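Local coordinates for protein antigen 43 (Escherichia coli, PDB 4KH3) that mediates bacterial self-association, clumping cells together through a Velcro-like mechanism as an autotransporter adhesin, at residues A[185-196]-A[201-212]. Numbering follows the deposited sequence.
Sequences TLIYAGGDQTVH and NTRLEGGNQYVH
Two successive rungs of a parallel beta-helix meet where Q193 and Q209 form one step of a glutamine ladder inside the coil. The two side chains run side by side and share the same torsions throughout, down to the last (chi3 65° and 67°), so the amides lie nearly coplanar, their planes 16° apart. Q209 NE2 donates a hydrogen bond to Q193 OE1 at 2.6 Å. The ladder carries on past both rungs: Q193 NE2 donates to Q174 OE1, and Q209 OE1 accepts from T220 OG1 and, weakly, from Q228, so neighbouring rungs supply partners for both buried amides, a threonine hydroxyl among them. Beside it a water lies 2.6 Å from T185 OG1 and 2.8 Å from T202 OG1, joining two stacked threonine hydroxyls within the coil.

Aligned similar residues on successive rungs are a feature of parallel beta-helices, and the pairing here is consistent with the right-handed beta-helical stalk of autotransporter adhesins. I187 lies alongside L204, its CD1 3.7 Å from L204 CD2, while V195 sits over V211. Strands 192-195 and 208-211 are bonded in parallel register, Y210 N reaching Q193 O at 2.7 Å and V195 N reaching Y210 O. At the corner between strands 185-188 and 192-195 and its counterpart on the next rung, the match slips by one residue: the type II turn Y188-G191 faces a shorter bend at G206-G207, and a water links A189 N to E205 O. G207 CA packs 3.1 Å from Y188 O and against I187 CG2.

On the outer face, D192 OD1 approaches the edge of the Y210 ring, 3.6 Å from CE2. Toward the C-terminal ends of the strands T194 CG2 lies 3.4 Å from H212 NE2, and just beyond V195 and V211 the H196 and H212 rings meet obliquely.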
ATOM      1  N   THR A 185       4.608 -14.292  13.605  1.00 18.44           N
ATOM      2  CA  THR A 185       5.439 -13.134  13.402  1.00 13.94           C
ATOM      3  C   THR A 185       4.643 -11.887  13.742  1.00 21.02           C
ATOM      4  O   THR A 185       3.526 -11.712  13.262  1.00 14.50           O
ATOM      5  CB  THR A 185       5.913 -13.075  11.948  1.00 14.88           C
ATOM      6  OG1 THR A 185       6.634 -14.273  11.647  1.00 17.06           O
ATOM      7  CG2 THR A 185       6.813 -11.902  11.713  1.00  9.80           C
ATOM      8  N   LEU A 186       5.222 -11.025  14.577  1.00 15.16           N
ATOM      9  CA  LEU A 186       4.593  -9.757  14.938  1.00 13.84           C
ATOM     10  C   LEU A 186       5.307  -8.608  14.244  1.00 13.17           C
ATOM     11  O   LEU A 186       6.508  -8.430  14.405  1.00 13.33           O
ATOM     12  CB  LEU A 186       4.630  -9.568  16.455  1.00 13.06           C
ATOM     13  CG  LEU A 186       4.214  -8.209  17.007  1.00 16.81           C
ATOM     14  CD1 LEU A 186       2.779  -7.866  16.606  1.00 14.58           C
ATOM     15  CD2 LEU A 186       4.371  -8.189  18.531  1.00 17.04           C
ATOM     16  N   ILE A 187       4.579  -7.824  13.460  1.00 14.04           N
ATOM     17  CA  ILE A 187       5.224  -6.766  12.687  1.00 11.30           C
ATOM     18  C   ILE A 187       4.650  -5.381  12.987  1.00 13.74           C
ATOM     19  O   ILE A 187       3.482  -5.105  12.705  1.00 14.65           O
ATOM     20  CB  ILE A 187       5.134  -7.054  11.166  1.00 16.83           C
ATOM     21  CG1 ILE A 187       5.447  -8.527  10.882  1.00 13.14           C
ATOM     22  CG2 ILE A 187       6.065  -6.150  10.379  1.00 10.09           C
ATOM     23  CD1 ILE A 187       5.552  -8.836   9.424  1.00 17.44           C
ATOM     24  N   TYR A 188       5.475  -4.509  13.566  1.00 15.51           N
ATOM     25  CA  TYR A 188       5.029  -3.158  13.908  1.00 14.76           C
ATOM     26  C   TYR A 188       5.204  -2.185  12.748  1.00 16.09           C
ATOM     27  O   TYR A 188       5.815  -2.513  11.721  1.00 16.97           O
ATOM     28  CB  TYR A 188       5.771  -2.623  15.144  1.00 14.60           C
ATOM     29  CG  TYR A 188       5.395  -3.307  16.448  1.00 13.55           C
ATOM     30  CD1 TYR A 188       4.191  -3.024  17.080  1.00 13.09           C
ATOM     31  CD2 TYR A 188       6.258  -4.220  17.052  1.00  9.82           C
ATOM     32  CE1 TYR A 188       3.840  -3.638  18.278  1.00 12.20           C
ATOM     33  CE2 TYR A 188       5.926  -4.835  18.245  1.00 12.73           C
ATOM     34  CZ  TYR A 188       4.706  -4.544  18.849  1.00 17.70           C
ATOM     35  OH  TYR A 188       4.356  -5.148  20.030  1.00 15.35           O
ATOM     36  N   ALA A 189       4.650  -0.992  12.924  1.00 13.24           N
ATOM     37  CA  ALA A 189       4.800   0.092  11.969  1.00 16.09           C
ATOM     38  C   ALA A 189       6.267   0.252  11.611  1.00 17.81           C
ATOM     39  O   ALA A 189       7.119   0.317  12.508  1.00 19.03           O
ATOM     40  CB  ALA A 189       4.264   1.385  12.570  1.00 10.55           C
ATOM     41  N   GLY A 190       6.561   0.295  10.310  1.00 13.95           N
ATOM     42  CA  GLY A 190       7.927   0.465   9.825  1.00 11.06           C
ATOM     43  C   GLY A 190       8.758  -0.815   9.740  1.00 25.93           C
ATOM     44  O   GLY A 190       9.961  -0.768   9.438  1.00 21.54           O
ATOM     45  N   GLY A 191       8.126  -1.960  10.006  1.00 15.96           N
ATOM     46  CA  GLY A 191       8.751  -3.246   9.760  1.00 15.80           C
ATOM     47  C   GLY A 191       8.120  -3.976   8.581  1.00 19.68           C
ATOM     48  O   GLY A 191       6.938  -3.777   8.272  1.00 18.20           O
ATOM     49  N   ASP A 192       8.907  -4.838   7.943  1.00 15.05           N
ATOM     50  CA  ASP A 192       8.536  -5.488   6.694  1.00 20.33           C
ATOM     51  C   ASP A 192       8.874  -6.966   6.780  1.00 20.58           C
ATOM     52  O   ASP A 192       9.910  -7.337   7.331  1.00 17.11           O
ATOM     53  CB  ASP A 192       9.359  -4.930   5.519  1.00 18.14           C
ATOM     54  CG  ASP A 192       9.213  -3.444   5.350  1.00 32.24           C
ATOM     55  OD1 ASP A 192       8.068  -2.948   5.303  1.00 46.23           O
ATOM     56  OD2 ASP A 192      10.252  -2.764   5.243  1.00 44.22           O
ATOM     57  N   GLN A 193       8.014  -7.790   6.196  1.00 14.55           N
ATOM     58  CA  GLN A 193       8.333  -9.176   5.912  1.00 14.68           C
ATOM     59  C   GLN A 193       8.055  -9.440   4.430  1.00 21.02           C
ATOM     60  O   GLN A 193       6.991  -9.093   3.909  1.00 17.53           O
ATOM     61  CB  GLN A 193       7.485 -10.088   6.772  1.00 16.96           C
ATOM     62  CG  GLN A 193       7.539 -11.545   6.425  1.00 16.69           C
ATOM     63  CD  GLN A 193       6.461 -12.317   7.166  1.00 20.57           C
ATOM     64  OE1 GLN A 193       5.267 -12.106   6.939  1.00 23.61           O
ATOM     65  NE2 GLN A 193       6.876 -13.191   8.073  1.00 12.45           N
ATOM     66  N   THR A 194       9.038 -10.022   3.758  1.00 14.52           N
ATOM     67  CA  THR A 194       8.954 -10.337   2.353  1.00 15.72           C
ATOM     68  C   THR A 194       8.862 -11.840   2.286  1.00 16.45           C
ATOM     69  O   THR A 194       9.721 -12.535   2.820  1.00 20.21           O
ATOM     70  CB  THR A 194      10.235  -9.911   1.620  1.00 22.32           C
ATOM     71  OG1 THR A 194      10.482  -8.526   1.865  1.00 28.72           O
ATOM     72  CG2 THR A 194      10.098 -10.142   0.130  1.00 23.76           C
ATOM     73  N   VAL A 195       7.829 -12.346   1.629  1.00 17.35           N
ATOM     74  CA  VAL A 195       7.570 -13.777   1.624  1.00 21.48           C
ATOM     75  C   VAL A 195       7.774 -14.423   0.252  1.00 21.61           C
ATOM     76  O   VAL A 195       6.949 -14.261  -0.637  1.00 22.63           O
ATOM     77  CB  VAL A 195       6.131 -14.065   2.072  1.00 17.25           C
ATOM     78  CG1 VAL A 195       5.880 -15.564   2.125  1.00 14.78           C
ATOM     79  CG2 VAL A 195       5.851 -13.400   3.423  1.00 16.62           C
ATOM     80  N   HIS A 196       8.866 -15.162   0.086  1.00 20.17           N
ATOM     81  CA  HIS A 196       9.012 -16.033  -1.075  1.00 20.21           C
ATOM     82  C   HIS A 196       8.628 -17.446  -0.693  1.00 24.01           C
ATOM     83  O   HIS A 196       8.261 -18.246  -1.554  1.00 23.94           O
ATOM     84  CB  HIS A 196      10.443 -16.027  -1.597  1.00 22.98           C
ATOM     85  CG  HIS A 196      10.959 -14.667  -1.918  1.00 23.97           C
ATOM     86  ND1 HIS A 196      10.696 -14.035  -3.115  1.00 19.88           N
ATOM     87  CD2 HIS A 196      11.719 -13.806  -1.197  1.00 25.00           C
ATOM     88  CE1 HIS A 196      11.272 -12.848  -3.117  1.00 27.41           C
ATOM     89  NE2 HIS A 196      11.901 -12.684  -1.966  1.00 24.41           N
ATOM     90  N   ASN A 201       0.597 -17.325  10.438  1.00 20.53           N
ATOM     91  CA  ASN A 201       0.231 -16.534  11.622  1.00 18.38           C
ATOM     92  C   ASN A 201       1.065 -15.267  11.789  1.00 22.92           C
ATOM     93  O   ASN A 201       1.991 -15.211  12.584  1.00 29.44           O
ATOM     94  CB  ASN A 201       0.287 -17.376  12.902  1.00 18.27           C
ATOM     95  CG  ASN A 201      -0.393 -18.721  12.734  1.00 24.77           C
ATOM     96  OD1 ASN A 201      -1.507 -18.803  12.228  1.00 29.49           O
ATOM     97  ND2 ASN A 201       0.280 -19.785  13.156  1.00 24.84           N
ATOM     98  N   THR A 202       0.719 -14.248  11.029  1.00 21.98           N
ATOM     99  CA  THR A 202       1.444 -13.006  11.042  1.00 15.10           C
ATOM    100  C   THR A 202       0.488 -11.915  11.471  1.00 19.06           C
ATOM    101  O   THR A 202      -0.621 -11.789  10.943  1.00 21.41           O
ATOM    102  CB  THR A 202       2.014 -12.690   9.645  1.00 19.88           C
ATOM    103  OG1 THR A 202       2.796 -13.799   9.192  1.00 21.35           O
ATOM    104  CG2 THR A 202       2.876 -11.452   9.680  1.00 16.19           C
ATOM    105  N   ARG A 203       0.920 -11.138  12.452  1.00 15.91           N
ATOM    106  CA  ARG A 203       0.116 -10.065  12.971  1.00 17.13           C
ATOM    107  C   ARG A 203       0.727  -8.743  12.518  1.00 14.13           C
ATOM    108  O   ARG A 203       1.832  -8.396  12.907  1.00 16.78           O
ATOM    109  CB  ARG A 203       0.055 -10.161  14.493  1.00 14.61           C
ATOM    110  CG  ARG A 203      -0.899  -9.187  15.139  1.00 18.30           C
ATOM    111  CD  ARG A 203      -0.737  -9.211  16.637  1.00 21.07           C
ATOM    112  NE  ARG A 203      -1.804  -9.893  17.382  1.00 16.64           N
ATOM    113  CZ  ARG A 203      -1.620 -10.976  18.134  1.00 21.14           C
ATOM    114  NH1 ARG A 203      -0.415 -11.539  18.218  1.00 21.73           N
ATOM    115  NH2 ARG A 203      -2.632 -11.499  18.815  1.00 18.34           N
ATOM    116  N   LEU A 204       0.019  -8.020  11.667  1.00 13.95           N
ATOM    117  CA  LEU A 204       0.534  -6.748  11.198  1.00 16.40           C
ATOM    118  C   LEU A 204       0.007  -5.650  12.106  1.00 21.33           C
ATOM    119  O   LEU A 204      -1.105  -5.145  11.912  1.00 16.77           O
ATOM    120  CB  LEU A 204       0.139  -6.501   9.745  1.00 16.12           C
ATOM    121  CG  LEU A 204       0.539  -7.618   8.781  1.00 15.76           C
ATOM    122  CD1 LEU A 204       0.097  -7.295   7.351  1.00 14.76           C
ATOM    123  CD2 LEU A 204       2.051  -7.875   8.855  1.00 14.60           C
ATOM    124  N   GLU A 205       0.802  -5.319  13.122  1.00 17.19           N
ATOM    125  CA  GLU A 205       0.465  -4.268  14.068  1.00 16.98           C
ATOM    126  C   GLU A 205       0.990  -2.935  13.519  1.00 15.60           C
ATOM    127  O   GLU A 205       1.838  -2.288  14.122  1.00 17.19           O
ATOM    128  CB  GLU A 205       1.083  -4.596  15.431  1.00 21.67           C
ATOM    129  CG  GLU A 205       0.516  -3.797  16.586  1.00 27.40           C
ATOM    130  CD  GLU A 205      -0.960  -4.092  16.852  1.00 31.76           C
ATOM    131  OE1 GLU A 205      -1.411  -5.223  16.582  1.00 27.78           O
ATOM    132  OE2 GLU A 205      -1.667  -3.185  17.336  1.00 35.18           O
ATOM    133  N   GLY A 206       0.491  -2.547  12.350  1.00 17.46           N
ATOM    134  CA  GLY A 206       0.984  -1.375  11.647  1.00 13.47           C
ATOM    135  C   GLY A 206       2.035  -1.709  10.596  1.00 18.79           C
ATOM    136  O   GLY A 206       2.413  -0.862   9.775  1.00 13.94           O
ATOM    137  N   GLY A 207       2.516  -2.950  10.621  1.00 14.78           N
ATOM    138  CA  GLY A 207       3.589  -3.363   9.734  1.00 12.39           C
ATOM    139  C   GLY A 207       3.139  -3.870   8.371  1.00 18.91           C
ATOM    140  O   GLY A 207       1.938  -3.924   8.067  1.00 16.13           O
ATOM    141  N   ASN A 208       4.115  -4.251   7.550  1.00 16.72           N
ATOM    142  CA  ASN A 208       3.849  -4.661   6.174  1.00 15.43           C
ATOM    143  C   ASN A 208       4.270  -6.091   5.915  1.00 18.97           C
ATOM    144  O   ASN A 208       5.299  -6.548   6.424  1.00 22.01           O
ATOM    145  CB  ASN A 208       4.593  -3.752   5.196  1.00 17.33           C
ATOM    146  CG  ASN A 208       4.179  -2.290   5.319  1.00 23.81           C
ATOM    147  OD1 ASN A 208       3.160  -1.959   5.925  1.00 25.09           O
ATOM    148  ND2 ASN A 208       4.960  -1.414   4.721  1.00 24.91           N
ATOM    149  N   GLN A 209       3.473  -6.797   5.125  1.00 13.40           N
ATOM    150  CA  GLN A 209       3.867  -8.101   4.629  1.00 13.12           C
ATOM    151  C   GLN A 209       3.692  -8.146   3.109  1.00 21.06           C
ATOM    152  O   GLN A 209       2.601  -7.872   2.584  1.00 18.01           O
ATOM    153  CB  GLN A 209       3.054  -9.204   5.292  1.00 13.53           C
ATOM    154  CG  GLN A 209       3.342 -10.572   4.713  1.00 16.73           C
ATOM    155  CD  GLN A 209       2.365 -11.631   5.183  1.00 20.23           C
ATOM    156  OE1 GLN A 209       1.176 -11.595   4.849  1.00 19.97           O
ATOM    157  NE2 GLN A 209       2.862 -12.575   5.960  1.00 14.57           N
ATOM    158  N   TYR A 210       4.780  -8.467   2.413  1.00 17.72           N
ATOM    159  CA  TYR A 210       4.785  -8.558   0.958  1.00 16.68           C
ATOM    160  C   TYR A 210       4.949 -10.011   0.540  1.00 21.22           C
ATOM    161  O   TYR A 210       5.976 -10.645   0.793  1.00 22.24           O
ATOM    162  CB  TYR A 210       5.918  -7.731   0.353  1.00  8.69           C
ATOM    163  CG  TYR A 210       5.976  -6.305   0.831  1.00 11.02           C
ATOM    164  CD1 TYR A 210       5.209  -5.323   0.236  1.00 21.49           C
ATOM    165  CD2 TYR A 210       6.828  -5.933   1.856  1.00 16.57           C
ATOM    166  CE1 TYR A 210       5.272  -4.011   0.658  1.00 20.42           C
ATOM    167  CE2 TYR A 210       6.905  -4.621   2.288  1.00 21.40           C
ATOM    168  CZ  TYR A 210       6.116  -3.663   1.689  1.00 31.41           C
ATOM    169  OH  TYR A 210       6.170  -2.347   2.117  1.00 35.03           O
ATOM    170  N   VAL A 211       3.918 -10.533  -0.103  1.00 20.64           N
ATOM    171  CA  VAL A 211       3.928 -11.903  -0.556  1.00 19.19           C
ATOM    172  C   VAL A 211       4.259 -11.897  -2.033  1.00 23.39           C
ATOM    173  O   VAL A 211       3.471 -11.431  -2.864  1.00 22.81           O
ATOM    174  CB  VAL A 211       2.573 -12.558  -0.338  1.00 20.28           C
ATOM    175  CG1 VAL A 211       2.629 -14.018  -0.770  1.00  9.37           C
ATOM    176  CG2 VAL A 211       2.162 -12.403   1.138  1.00 15.39           C
ATOM    177  N   HIS A 212       5.449 -12.395  -2.344  1.00 17.91           N
ATOM    178  CA  HIS A 212       5.934 -12.423  -3.707  1.00 19.94           C
ATOM    179  C   HIS A 212       5.462 -13.665  -4.453  1.00 22.95           C
ATOM    180  O   HIS A 212       4.870 -14.578  -3.868  1.00 19.43           O
ATOM    181  CB  HIS A 212       7.458 -12.319  -3.719  1.00 14.82           C
ATOM    182  CG  HIS A 212       7.960 -10.948  -3.399  1.00 22.00           C
ATOM    183  ND1 HIS A 212       8.787 -10.238  -4.243  1.00 35.85           N
ATOM    184  CD2 HIS A 212       7.727 -10.137  -2.339  1.00 25.28           C
ATOM    185  CE1 HIS A 212       9.053  -9.061  -3.710  1.00 27.26           C
ATOM    186  NE2 HIS A 212       8.422  -8.973  -2.553  1.00 23.30           N
TER
HETATM  187  O   HOH W   1       5.004 -15.294   9.935  1.00 18.56           O
HETATM  188  O   HOH W   2       3.315  -0.029  15.500  1.00 21.24           O
HETATM  189  O   HOH W   3       4.507   0.327   8.127  1.00 20.88           O